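Nucleoporin nup120 (Schizosaccharomyces pombe, PDB 4GQ2) serves as a structural component of the nuclear pore complex, the assembly through which molecules pass between nucleus and cytoplasm. Local coordinates at residues 46-49 against 50-54; 421-424 against 425-428; 431-434 against 435-438; 461-464 against 465-468; 513-516 against 517-520. All coordinates share one frame; numbering follows the deposited sequence.

Contact 1 (46-49 against 50-54); sequences DNEK and LFKKE
Leu50 N donates to Asp46 O over 2.8 Å, the shortest of four successive bonds that join residues 46-49 to 50-54 as consecutive turns of an alpha helix. The i to i+4 ladder continues from Phe51 N to Asn47 O and from Lys52 N to Glu48 O, the latter nearly straight at 170°, and reaches Lys53 N on Lys49 O at 2.9 Å. On the flank facing Tyr512 and Phe516, Glu48 and Lys52 run side by side in the same direction, both extended beyond CG. With the Glu48 CG anti to the backbone N (chi1 175°), the acid lies alongside the lysine, and OE2 forms a loose salt bridge to Lys52 NZ at 3.6 Å. The apolar parts share in this contact: Glu48 CG packs 3.9 Å from Lys52 CE. Neither end depends on the other alone, since Glu48 OE1 is hydrogen-bonded to Tyr512 OH and the ammonium group of Lys52 makes a cation-pi contact with Phe516. The buried side of the helix carries Leu50, which meets Leu442 and Leu456 on two neighbouring helices, 434-443 and 453-459. Beside it Asn47 points the same way, its OD1 4.2 Å from Leu50 CD1, while Leu50 CB sits 3.3 Å from Asn47 O.

Contact 2 (421-424 against 425-428); sequences EIWL and QHIF
Trp423 and His426 project the same way from positions three residues apart on helix 419-428, with their ring planes almost perpendicular, at 85°. The imidazole meets the benzo end of the indole: His426 ND1 is 3.7 Å from Trp423 CZ3, and the approach is oblique, neither a stack nor an edge-to-face pair. The centroid of the six-membered ring of Trp423 lies 5.5 Å from that of the imidazole. His426 reaches this place because its CG is anti to the backbone N (chi1 173°). At the edge of the indole, near its plane, comes a different neighbour, Ile427 CG1, in a long apolar contact with Trp423 CE3.

Leu424, the next residue after Trp423, crosses Phe428 one turn further on. A single methyl does the touching, Leu424 CD1 packing 3.7 Å from Phe428 CE1, while the carbonyl oxygen of Leu424 lies in the plane of the phenyl ring at its edge, 3.5 Å from CD1 of Phe428. The same oxygen accepts the backbone N-H of Phe428 at 3.1 Å, so bond and packing act together on one residue. Beyond the two segments, Trp423 packs with its plane parallel to that of Trp503 on helix 492-515, and Phe428 rests on helices 434-443 and 464-478. Glu421 looks outside this chain altogether, its OE1 paired with a basic side chain of another protein. The chemistry is thus divided: aromatic and aliphatic groups tie the helix into the surrounding helical bundle, and a charged end faces a partner.

Contact 3 (431-434 against 435-438); sequences NTSI and ESIQ
Ser433 and Ser436 are joined twice. The hydroxyl of Ser436 donates to Ser433 O over 2.7 Å, and in return the backbone N of Ser436 donates to Ser433 OG over 3.2 Å, a nearly straight bond at 163°. The Ser433 hydroxyl lies between the backbone N and the carbonyl carbon (chi1 73°), which turns it toward the first turn of helix 434-443. Its strongest partner is Asp514 OD1 on helix 492-515, and a weak bond to Asn538 OD1 adds a third polar neighbour to this buried oxygen. Ile434 O takes the next place in the helix: Gln438 N donates to it in the carbonyl plane over 3.0 Å, and Ile437 N adds a weak bond.

Around these bonds the side chains pack. Ile434 CG2 lies 3.4 Å from Gln438 NE2 and 3.7 Å from Gln438 CD, so the methyl lies against the amide group. The Glu435 chain bends at chi2 (83°), which brings its OE1 to 3.8 Å from Ser433 CB, and Thr432 OG1 stands at the same distance from Ser436 OG. Serine at the N-cap, with its side-chain oxygen accepting a backbone N-H of the first turn, is a classic way to start an alpha helix.

Contact 4 (461-464 against 465-468); sequences ALTI and SELK
Ile464, Glu466 and Thr463 carry this contact, which is the N-terminal cap of helix 464-478. Thr463 holds the N-cap position, its OG1 set between the backbone N and the carbonyl carbon (chi1 56°). From there it accepts the backbone N-H of Glu466, but the capping bond is weak at 3.4 Å. A firmer bond comes from the main chain, where Leu467 N donates to Thr463 O over 2.8 Å.

Glu466 turns back over the cap. Its chain is extended beyond CG and crosses Thr463, with the carboxylate carbon CD 3.2 Å from Thr463 OG1, a tight approach. The Thr-x-x-Glu pattern recalls a capping box, yet Glu466 OE1 stays 3.6 Å from Thr463 N, long for the reciprocal bond. The aliphatic part of the same side chain is also engaged: Glu466 CB packs 3.8 Å from Leu462 CG, so the leucine preceding the cap lies against the glutamate stem.

Ile464 opens the helix proper, accepting Lys468 N through its carbonyl oxygen at 3.0 Å. Its side chain meets Ile434 on helix 434-443 and the loop residues Gln15 and Leu742, whereas Glu466 and Ser465 remain on the exposed face. Leu467 is buried against Leu441 on helix 434-443. Lys468 folds back at chi3 (-104°) and again at chi4, which brings its tip back beside the isoleucine, with Lys468 NZ coming to 4.0 Å from Ile464 CG1.

Contact 5 (513-516 against 517-520); sequences LDHF and GDEI
His515 and Asp518 close a 3-10-like turn, made by consecutive i to i+3 bonds, where helix 492-515 gives way to the path toward strand 520-525. The side-chain hydrogen bond is short: His515 ND1 donates to Asp518 OD2 over 2.7 Å at 165°. The acceptor lies in the plane of the imidazole, at its edge, and uses the anti lone pair of OD2, the one turned away from the other carboxylate oxygen. The side chains cross at about a right angle, and the ring and carboxylate planes stand 61° apart.

Backbone bonds shape the turn beneath. Gly517 N donates to Asp514 O over 2.9 Å, and Asp518 N to His515 O over 3.0 Å. In both, the donor sits above the carbonyl plane, as expected where the chain winds more tightly than an alpha helix. Gly517 also makes backbone bonds to Asn538, which ties the turn to the hairpin loop between strands 532-536 and 539-544.

Two acidic groups share one lysine: Asp514 OD2 and Asp518 OD1 approach to 4.6 Å, and Lys539 NZ makes a salt bridge to each, probably offsetting their repulsion. Glu519 has its own cation in Lys369, bound through OE2. Among the aromatic contacts, Phe516 meets the ring of Tyr512, on helix 492-515, edge-to-face.

One water bridges turn and side chain, donating to Phe516 O at 3.0 Å and to Glu519 OE1 at 2.7 Å.

Contact 3 lies at the middle of the group, touching all four others, with centres 11 to 13 Å away. Phe51 of contact 1 packs on its first helical turn, CE1 lying 3.4 Å from Ser436 N, and a probable hydrogen bond of 2.8 Å from Ser433 OG to Asp514 OD1 ties it to contact 5. On another flank, Phe428 CE2 of contact 2 meets Ile437 CD1 at 3.7 Å, and Ile434 CG1 meets Ile464 CD1 of contact 4 at 4.1 Å. Contacts 1 and 2 do not touch, their centres being 24 Å apart. Packed together, these helix turns, caps and ends form one helical patch beside the propeller sheets, consistent with a structural protein of the pore.

Contact 1 (46-49 against 50-54)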
loop_
_atom_site.group_PDB
_atom_site.type_symbol
_atom_site.label_atom_id
_atom_site.label_comp_id
_atom_site.label_asym_id
_atom_site.label_seq_id
_atom_site.Cartn_x
_atom_site.Cartn_y
_atom_site.Cartn_z
ATOM N N ASP A 46 -8.451 24.779 19.282
ATOM C CA ASP A 46 -7.974 25.435 18.062
ATOM C C ASP A 46 -7.626 24.507 16.896
ATOM O O ASP A 46 -8.031 24.773 15.766
ATOM C CB ASP A 46 -6.820 26.395 18.364
ATOM C CG ASP A 46 -7.307 27.784 18.752
ATOM O OD1 ASP A 46 -8.214 28.321 18.075
ATOM O OD2 ASP A 46 -6.778 28.344 19.734
ATOM N N ASN A 47 -6.896 23.426 17.155
ATOM C CA ASN A 47 -6.563 22.493 16.073
ATOM C C ASN A 47 -7.797 21.814 15.476
ATOM O O ASN A 47 -7.885 21.635 14.262
ATOM C CB ASN A 47 -5.494 21.477 16.498
ATOM C CG ASN A 47 -4.074 22.044 16.419
ATOM O OD1 ASN A 47 -3.757 22.872 15.555
ATOM N ND2 ASN A 47 -3.210 21.589 17.322
ATOM N N GLU A 48 -8.754 21.467 16.336
ATOM C CA GLU A 48 -10.045 20.933 15.906
ATOM C C GLU A 48 -10.838 21.957 15.069
ATOM O O GLU A 48 -11.454 21.600 14.052
ATOM C CB GLU A 48 -10.855 20.454 17.120
ATOM C CG GLU A 48 -12.270 19.987 16.792
ATOM C CD GLU A 48 -13.051 19.527 18.008
ATOM O OE1 GLU A 48 -12.431 19.065 18.990
ATOM O OE2 GLU A 48 -14.295 19.617 17.979
ATOM N N LYS A 49 -10.803 23.222 15.489
ATOM C CA LYS A 49 -11.483 24.308 14.762
ATOM C C LYS A 49 -10.790 24.619 13.441
ATOM O O LYS A 49 -11.431 25.036 12.482
ATOM C CB LYS A 49 -11.569 25.583 15.608
ATOM C CG LYS A 49 -12.641 25.565 16.684
ATOM C CD LYS A 49 -12.537 26.819 17.541
ATOM C CE LYS A 49 -13.027 26.581 18.961
ATOM N NZ LYS A 49 -12.189 27.338 19.930
ATOM N N LEU A 50 -9.477 24.424 13.415
ATOM C CA LEU A 50 -8.673 24.580 12.210
ATOM C C LEU A 50 -9.097 23.536 11.170
ATOM O O LEU A 50 -9.331 23.863 10.005
ATOM C CB LEU A 50 -7.192 24.393 12.553
ATOM C CG LEU A 50 -6.078 25.170 11.844
ATOM C CD1 LEU A 50 -4.824 24.307 11.786
ATOM C CD2 LEU A 50 -6.457 25.641 10.452
ATOM N N PHE A 51 -9.191 22.281 11.606
ATOM C CA PHE A 51 -9.614 21.192 10.743
ATOM C C PHE A 51 -11.004 21.472 10.186
ATOM O O PHE A 51 -11.205 21.438 8.971
ATOM C CB PHE A 51 -9.589 19.849 11.494
ATOM C CG PHE A 51 -9.873 18.669 10.614
ATOM C CD1 PHE A 51 -8.912 18.207 9.719
ATOM C CD2 PHE A 51 -11.101 18.028 10.665
ATOM C CE1 PHE A 51 -9.176 17.128 8.887
ATOM C CE2 PHE A 51 -11.371 16.944 9.834
ATOM C CZ PHE A 51 -10.410 16.494 8.945
ATOM N N LYS A 52 -11.941 21.776 11.084
ATOM C CA LYS A 52 -13.327 22.082 10.715
ATOM C C LYS A 52 -13.441 23.248 9.750
ATOM O O LYS A 52 -14.212 23.192 8.786
ATOM C CB LYS A 52 -14.181 22.345 11.958
ATOM C CG LYS A 52 -14.493 21.096 12.772
ATOM C CD LYS A 52 -15.604 21.368 13.773
ATOM C CE LYS A 52 -15.653 20.301 14.852
ATOM N NZ LYS A 52 -16.891 20.404 15.673
ATOM N N LYS A 53 -12.658 24.296 9.989
ATOM C CA LYS A 53 -12.742 25.490 9.159
ATOM C C LYS A 53 -12.217 25.201 7.762
ATOM O O LYS A 53 -12.804 25.645 6.773
ATOM C CB LYS A 53 -11.982 26.658 9.789
ATOM C CG LYS A 53 -12.238 27.998 9.121
ATOM C CD LYS A 53 -11.456 29.120 9.777
ATOM C CE LYS A 53 -11.708 30.440 9.063
ATOM N NZ LYS A 53 -10.862 31.534 9.613
ATOM N N GLU A 54 -11.138 24.427 7.687
ATOM C CA GLU A 54 -10.410 24.232 6.428
ATOM C C GLU A 54 -10.785 22.983 5.628
ATOM O O GLU A 54 -10.584 22.962 4.419
ATOM C CB GLU A 54 -8.897 24.221 6.675
ATOM C CG GLU A 54 -8.385 25.371 7.537
ATOM C CD GLU A 54 -8.134 26.658 6.772
ATOM O OE1 GLU A 54 -8.062 26.620 5.527
ATOM O OE2 GLU A 54 -7.994 27.715 7.426
#

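Contact 2 (421-424 against 425-428)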
loop_
_atom_site.group_PDB
_atom_site.type_symbol
_atom_site.label_atom_id
_atom_site.label_comp_id
_atom_site.label_asym_id
_atom_site.label_seq_id
_atom_site.Cartn_x
_atom_site.Cartn_y
_atom_site.Cartn_z
ATOM N N GLU A 421 6.274 0.305 12.628
ATOM C CA GLU A 421 5.857 -0.250 11.332
ATOM C C GLU A 421 4.367 -0.575 11.303
ATOM O O GLU A 421 3.661 -0.169 10.376
ATOM C CB GLU A 421 6.653 -1.503 10.986
ATOM C CG GLU A 421 8.142 -1.275 10.789
ATOM C CD GLU A 421 8.958 -2.482 11.223
ATOM O OE1 GLU A 421 9.435 -2.522 12.395
ATOM O OE2 GLU A 421 9.107 -3.400 10.390
ATOM N N ILE A 422 3.889 -1.277 12.329
ATOM C CA ILE A 422 2.490 -1.727 12.381
ATOM C C ILE A 422 1.504 -0.572 12.524
ATOM O O ILE A 422 0.509 -0.505 11.789
ATOM C CB ILE A 422 2.259 -2.770 13.493
ATOM C CG1 ILE A 422 3.120 -4.020 13.243
ATOM C CG2 ILE A 422 0.781 -3.128 13.589
ATOM C CD1 ILE A 422 3.296 -4.904 14.465
ATOM N N TRP A 423 1.785 0.345 13.448
ATOM C CA TRP A 423 0.922 1.524 13.636
ATOM C C TRP A 423 0.903 2.439 12.440
ATOM O O TRP A 423 -0.136 2.982 12.090
ATOM C CB TRP A 423 1.321 2.300 14.882
ATOM C CG TRP A 423 0.606 1.858 16.132
ATOM C CD1 TRP A 423 1.157 1.259 17.262
ATOM C CD2 TRP A 423 -0.830 1.988 16.432
ATOM N NE1 TRP A 423 0.186 1.014 18.213
ATOM C CE2 TRP A 423 -1.024 1.423 17.776
ATOM C CE3 TRP A 423 -1.933 2.483 15.744
ATOM C CZ2 TRP A 423 -2.271 1.366 18.378
ATOM C CZ3 TRP A 423 -3.187 2.424 16.366
ATOM C CH2 TRP A 423 -3.349 1.881 17.653
ATOM N N LEU A 424 2.054 2.615 11.801
ATOM C CA LEU A 424 2.151 3.461 10.617
ATOM C C LEU A 424 1.306 2.871 9.486
ATOM O O LEU A 424 0.529 3.588 8.854
ATOM C CB LEU A 424 3.604 3.603 10.180
ATOM C CG LEU A 424 3.953 4.621 9.099
ATOM C CD1 LEU A 424 3.859 6.034 9.660
ATOM C CD2 LEU A 424 5.346 4.352 8.538
ATOM N N GLN A 425 1.445 1.566 9.250
ATOM C CA GLN A 425 0.614 0.888 8.259
ATOM C C GLN A 425 -0.872 1.108 8.523
ATOM O O GLN A 425 -1.611 1.512 7.626
ATOM C CB GLN A 425 0.919 -0.608 8.192
ATOM C CG GLN A 425 1.737 -1.009 6.973
ATOM C CD GLN A 425 1.130 -2.181 6.207
ATOM O OE1 GLN A 425 1.685 -2.636 5.205
ATOM N NE2 GLN A 425 -0.019 -2.667 6.669
ATOM N N HIS A 426 -1.286 0.876 9.765
ATOM C CA HIS A 426 -2.675 1.023 10.167
ATOM C C HIS A 426 -3.234 2.410 9.955
ATOM O O HIS A 426 -4.352 2.567 9.469
ATOM C CB HIS A 426 -2.857 0.597 11.624
ATOM C CG HIS A 426 -4.235 0.883 12.164
ATOM N ND1 HIS A 426 -4.514 1.983 12.888
ATOM C CD2 HIS A 426 -5.433 0.185 12.030
ATOM C CE1 HIS A 426 -5.820 1.986 13.213
ATOM N NE2 HIS A 426 -6.381 0.885 12.688
ATOM N N ILE A 427 -2.465 3.429 10.314
ATOM C CA ILE A 427 -2.917 4.813 10.172
ATOM C C ILE A 427 -3.021 5.263 8.707
ATOM O O ILE A 427 -3.941 5.997 8.350
ATOM C CB ILE A 427 -2.006 5.765 10.967
ATOM C CG1 ILE A 427 -2.167 5.492 12.465
ATOM C CG2 ILE A 427 -2.314 7.227 10.645
ATOM C CD1 ILE A 427 -1.101 6.134 13.326
ATOM N N PHE A 428 -2.087 4.825 7.865
ATOM C CA PHE A 428 -2.072 5.248 6.465
ATOM C C PHE A 428 -2.898 4.385 5.508
ATOM O O PHE A 428 -3.004 4.699 4.325
ATOM C CB PHE A 428 -0.637 5.433 5.972
ATOM C CG PHE A 428 -0.030 6.731 6.415
ATOM C CD1 PHE A 428 0.637 6.824 7.635
ATOM C CD2 PHE A 428 -0.172 7.878 5.638
ATOM C CE1 PHE A 428 1.175 8.030 8.056
ATOM C CE2 PHE A 428 0.363 9.086 6.053
ATOM C CZ PHE A 428 1.040 9.162 7.262
#

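Contact 3 (431-434 against 435-438)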
loop_
_atom_site.group_PDB
_atom_site.type_symbol
_atom_site.label_atom_id
_atom_site.label_comp_id
_atom_site.label_asym_id
_atom_site.label_seq_id
_atom_site.Cartn_x
_atom_site.Cartn_y
_atom_site.Cartn_z
ATOM N N ASN A 431 -8.294 4.778 5.413
ATOM C CA ASN A 431 -9.322 5.486 4.639
ATOM C C ASN A 431 -9.757 6.828 5.249
ATOM O O ASN A 431 -10.821 7.356 4.926
ATOM C CB ASN A 431 -10.538 4.585 4.356
ATOM C CG ASN A 431 -10.167 3.314 3.611
ATOM O OD1 ASN A 431 -9.220 2.617 3.978
ATOM N ND2 ASN A 431 -10.924 3.001 2.562
ATOM N N THR A 432 -8.923 7.372 6.130
ATOM C CA THR A 432 -9.119 8.713 6.638
ATOM C C THR A 432 -8.432 9.670 5.661
ATOM O O THR A 432 -7.598 9.244 4.861
ATOM C CB THR A 432 -8.528 8.895 8.059
ATOM O OG1 THR A 432 -7.104 8.913 7.990
ATOM C CG2 THR A 432 -8.971 7.781 8.997
ATOM N N SER A 433 -8.784 10.954 5.727
ATOM C CA SER A 433 -8.183 11.964 4.862
ATOM C C SER A 433 -6.753 12.275 5.271
ATOM O O SER A 433 -6.391 12.168 6.442
ATOM C CB SER A 433 -8.988 13.262 4.908
ATOM O OG SER A 433 -8.782 13.924 6.151
ATOM N N ILE A 434 -5.963 12.694 4.288
ATOM C CA ILE A 434 -4.607 13.171 4.504
ATOM C C ILE A 434 -4.575 14.390 5.429
ATOM O O ILE A 434 -3.667 14.516 6.257
ATOM C CB ILE A 434 -3.884 13.415 3.150
ATOM C CG1 ILE A 434 -2.976 12.225 2.821
ATOM C CG2 ILE A 434 -3.028 14.677 3.166
ATOM C CD1 ILE A 434 -3.709 10.965 2.414
ATOM N N GLU A 435 -5.577 15.263 5.314
ATOM C CA GLU A 435 -5.604 16.483 6.124
ATOM C C GLU A 435 -5.656 16.197 7.617
ATOM O O GLU A 435 -4.938 16.832 8.388
ATOM C CB GLU A 435 -6.729 17.428 5.705
ATOM C CG GLU A 435 -6.448 18.173 4.411
ATOM C CD GLU A 435 -6.778 17.348 3.178
ATOM O OE1 GLU A 435 -7.441 16.295 3.316
ATOM O OE2 GLU A 435 -6.386 17.757 2.068
ATOM N N SER A 436 -6.477 15.224 8.012
ATOM C CA SER A 436 -6.595 14.836 9.418
ATOM C C SER A 436 -5.263 14.376 10.005
ATOM O O SER A 436 -4.975 14.645 11.169
ATOM C CB SER A 436 -7.660 13.763 9.603
ATOM O OG SER A 436 -7.263 12.558 8.988
ATOM N N ILE A 437 -4.445 13.712 9.188
ATOM C CA ILE A 437 -3.096 13.314 9.611
ATOM C C ILE A 437 -2.197 14.547 9.759
ATOM O O ILE A 437 -1.495 14.692 10.771
ATOM C CB ILE A 437 -2.465 12.252 8.675
ATOM C CG1 ILE A 437 -3.293 10.953 8.689
ATOM C CG2 ILE A 437 -1.023 11.960 9.066
ATOM C CD1 ILE A 437 -2.823 9.880 7.721
ATOM N N GLN A 438 -2.247 15.441 8.769
ATOM C CA GLN A 438 -1.447 16.668 8.793
ATOM C C GLN A 438 -1.781 17.554 9.986
ATOM O O GLN A 438 -0.885 18.044 10.669
ATOM C CB GLN A 438 -1.632 17.470 7.507
ATOM C CG GLN A 438 -1.105 16.790 6.264
ATOM C CD GLN A 438 -1.521 17.498 4.993
ATOM O OE1 GLN A 438 -2.460 18.295 4.985
ATOM N NE2 GLN A 438 -0.816 17.213 3.907
#

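Contact 4 (461-464 against 465-468)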
loop_
_atom_site.group_PDB
_atom_site.type_symbol
_atom_site.label_atom_id
_atom_site.label_comp_id
_atom_site.label_asym_id
_atom_site.label_seq_id
_atom_site.Cartn_x
_atom_site.Cartn_y
_atom_site.Cartn_z
ATOM N N ALA A 461 2.821 20.667 1.063
ATOM C CA ALA A 461 3.901 20.559 0.075
ATOM C C ALA A 461 4.805 19.348 0.339
ATOM O O ALA A 461 5.793 19.132 -0.369
ATOM C CB ALA A 461 4.717 21.843 0.025
ATOM N N LEU A 462 4.459 18.566 1.360
ATOM C CA LEU A 462 5.116 17.290 1.631
ATOM C C LEU A 462 4.527 16.181 0.772
ATOM O O LEU A 462 3.307 16.104 0.589
ATOM C CB LEU A 462 4.987 16.913 3.116
ATOM C CG LEU A 462 6.186 17.048 4.066
ATOM C CD1 LEU A 462 6.928 18.376 3.920
ATOM C CD2 LEU A 462 5.735 16.820 5.507
ATOM N N THR A 463 5.405 15.330 0.244
ATOM C CA THR A 463 4.987 14.105 -0.425
ATOM C C THR A 463 4.447 13.140 0.625
ATOM O O THR A 463 4.714 13.294 1.820
ATOM C CB THR A 463 6.150 13.442 -1.197
ATOM O OG1 THR A 463 7.248 13.197 -0.311
ATOM C CG2 THR A 463 6.623 14.330 -2.345
ATOM N N ILE A 464 3.686 12.152 0.175
ATOM C CA ILE A 464 3.083 11.159 1.063
ATOM C C ILE A 464 4.126 10.375 1.881
ATOM O O ILE A 464 3.888 10.047 3.045
ATOM C CB ILE A 464 2.173 10.193 0.265
ATOM C CG1 ILE A 464 1.422 9.244 1.198
ATOM C CG2 ILE A 464 2.978 9.420 -0.776
ATOM C CD1 ILE A 464 0.301 9.915 1.965
ATOM N N SER A 465 5.270 10.080 1.268
ATOM C CA SER A 465 6.363 9.397 1.954
ATOM C C SER A 465 6.994 10.311 2.988
ATOM O O SER A 465 7.309 9.872 4.091
ATOM C CB SER A 465 7.426 8.909 0.968
ATOM O OG SER A 465 6.953 7.789 0.244
ATOM N N GLU A 466 7.168 11.580 2.623
ATOM C CA GLU A 466 7.673 12.580 3.552
ATOM C C GLU A 466 6.723 12.730 4.735
ATOM O O GLU A 466 7.174 12.882 5.869
ATOM C CB GLU A 466 7.910 13.923 2.852
ATOM C CG GLU A 466 9.282 14.044 2.186
ATOM C CD GLU A 466 9.362 15.141 1.127
ATOM O OE1 GLU A 466 8.758 16.220 1.311
ATOM O OE2 GLU A 466 10.041 14.920 0.097
ATOM N N LEU A 467 5.417 12.660 4.468
ATOM C CA LEU A 467 4.408 12.741 5.528
ATOM C C LEU A 467 4.504 11.553 6.485
ATOM O O LEU A 467 4.492 11.733 7.708
ATOM C CB LEU A 467 2.989 12.853 4.949
ATOM C CG LEU A 467 1.839 13.060 5.942
ATOM C CD1 LEU A 467 2.034 14.332 6.757
ATOM C CD2 LEU A 467 0.507 13.097 5.210
ATOM N N LYS A 468 4.598 10.351 5.911
ATOM C CA LYS A 468 4.800 9.114 6.671
ATOM C C LYS A 468 6.034 9.195 7.558
ATOM O O LYS A 468 5.968 8.882 8.743
ATOM C CB LYS A 468 4.915 7.908 5.736
ATOM C CG LYS A 468 3.585 7.271 5.387
ATOM C CD LYS A 468 3.753 5.794 5.080
ATOM C CE LYS A 468 3.686 5.528 3.592
ATOM N NZ LYS A 468 2.328 5.859 3.076
#

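Contact 5 (513-516 against 517-520)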
loop_
_atom_site.group_PDB
_atom_site.type_symbol
_atom_site.label_atom_id
_atom_site.label_comp_id
_atom_site.label_asym_id
_atom_site.label_seq_id
_atom_site.Cartn_x
_atom_site.Cartn_y
_atom_site.Cartn_z
ATOM N N LEU A 513 -10.546 13.646 14.440
ATOM C CA LEU A 513 -10.671 14.769 13.523
ATOM C C LEU A 513 -11.374 14.353 12.244
ATOM O O LEU A 513 -12.272 15.057 11.767
ATOM C CB LEU A 513 -9.296 15.338 13.191
ATOM C CG LEU A 513 -8.513 15.991 14.332
ATOM C CD1 LEU A 513 -7.173 16.440 13.788
ATOM C CD2 LEU A 513 -9.271 17.166 14.932
ATOM N N ASP A 514 -10.977 13.200 11.701
ATOM C CA ASP A 514 -11.449 12.797 10.389
ATOM C C ASP A 514 -12.911 12.438 10.393
ATOM O O ASP A 514 -13.575 12.545 9.369
ATOM C CB ASP A 514 -10.658 11.622 9.825
ATOM C CG ASP A 514 -10.970 11.382 8.359
ATOM O OD1 ASP A 514 -10.599 12.225 7.515
ATOM O OD2 ASP A 514 -11.605 10.364 8.048
ATOM N N HIS A 515 -13.398 12.003 11.548
ATOM C CA HIS A 515 -14.786 11.605 11.711
ATOM C C HIS A 515 -15.752 12.747 11.535
ATOM O O HIS A 515 -16.899 12.535 11.147
ATOM C CB HIS A 515 -14.986 10.905 13.054
ATOM C CG HIS A 515 -16.331 10.249 13.199
ATOM N ND1 HIS A 515 -16.904 9.534 12.201
ATOM C CD2 HIS A 515 -17.220 10.214 14.270
ATOM C CE1 HIS A 515 -18.097 9.068 12.613
ATOM N NE2 HIS A 515 -18.292 9.486 13.880
ATOM N N PHE A 516 -15.298 13.972 11.786
ATOM C CA PHE A 516 -16.096 15.160 11.455
ATOM C C PHE A 516 -16.387 15.236 9.954
ATOM O O PHE A 516 -17.438 15.728 9.546
ATOM C CB PHE A 516 -15.410 16.444 11.948
ATOM C CG PHE A 516 -15.404 16.590 13.445
ATOM C CD1 PHE A 516 -16.593 16.824 14.147
ATOM C CD2 PHE A 516 -14.214 16.488 14.164
ATOM C CE1 PHE A 516 -16.594 16.942 15.530
ATOM C CE2 PHE A 516 -14.209 16.615 15.550
ATOM C CZ PHE A 516 -15.401 16.841 16.232
ATOM N N GLY A 517 -15.456 14.735 9.139
ATOM C CA GLY A 517 -15.643 14.675 7.692
ATOM C C GLY A 517 -16.651 13.633 7.215
ATOM O O GLY A 517 -16.964 13.566 6.018
ATOM N N ASP A 518 -17.159 12.826 8.143
ATOM C CA ASP A 518 -18.132 11.772 7.817
ATOM C C ASP A 518 -19.587 12.243 7.787
ATOM O O ASP A 518 -20.481 11.472 7.425
ATOM C CB ASP A 518 -17.976 10.577 8.760
ATOM C CG ASP A 518 -16.627 9.897 8.609
ATOM O OD1 ASP A 518 -16.127 9.811 7.467
ATOM O OD2 ASP A 518 -16.062 9.457 9.628
ATOM N N GLU A 519 -19.820 13.503 8.151
ATOM C CA GLU A 519 -21.158 14.077 8.083
ATOM C C GLU A 519 -21.703 14.029 6.652
ATOM O O GLU A 519 -21.050 14.489 5.718
ATOM C CB GLU A 519 -21.140 15.517 8.599
ATOM C CG GLU A 519 -22.507 16.189 8.644
ATOM C CD GLU A 519 -22.507 17.481 9.446
ATOM O OE1 GLU A 519 -21.418 17.947 9.849
ATOM O OE2 GLU A 519 -23.600 18.037 9.671
ATOM N N ILE A 520 -22.893 13.461 6.492
ATOM C CA ILE A 520 -23.569 13.411 5.197
ATOM C C ILE A 520 -24.040 14.819 4.830
ATOM O O ILE A 520 -24.314 15.627 5.715
ATOM C CB ILE A 520 -24.734 12.382 5.216
ATOM C CG1 ILE A 520 -25.393 12.232 3.843
ATOM C CG2 ILE A 520 -25.784 12.741 6.266
ATOM C CD1 ILE A 520 -24.558 11.508 2.819
HETATM O O HOH W 1 -18.866 17.985 10.853
#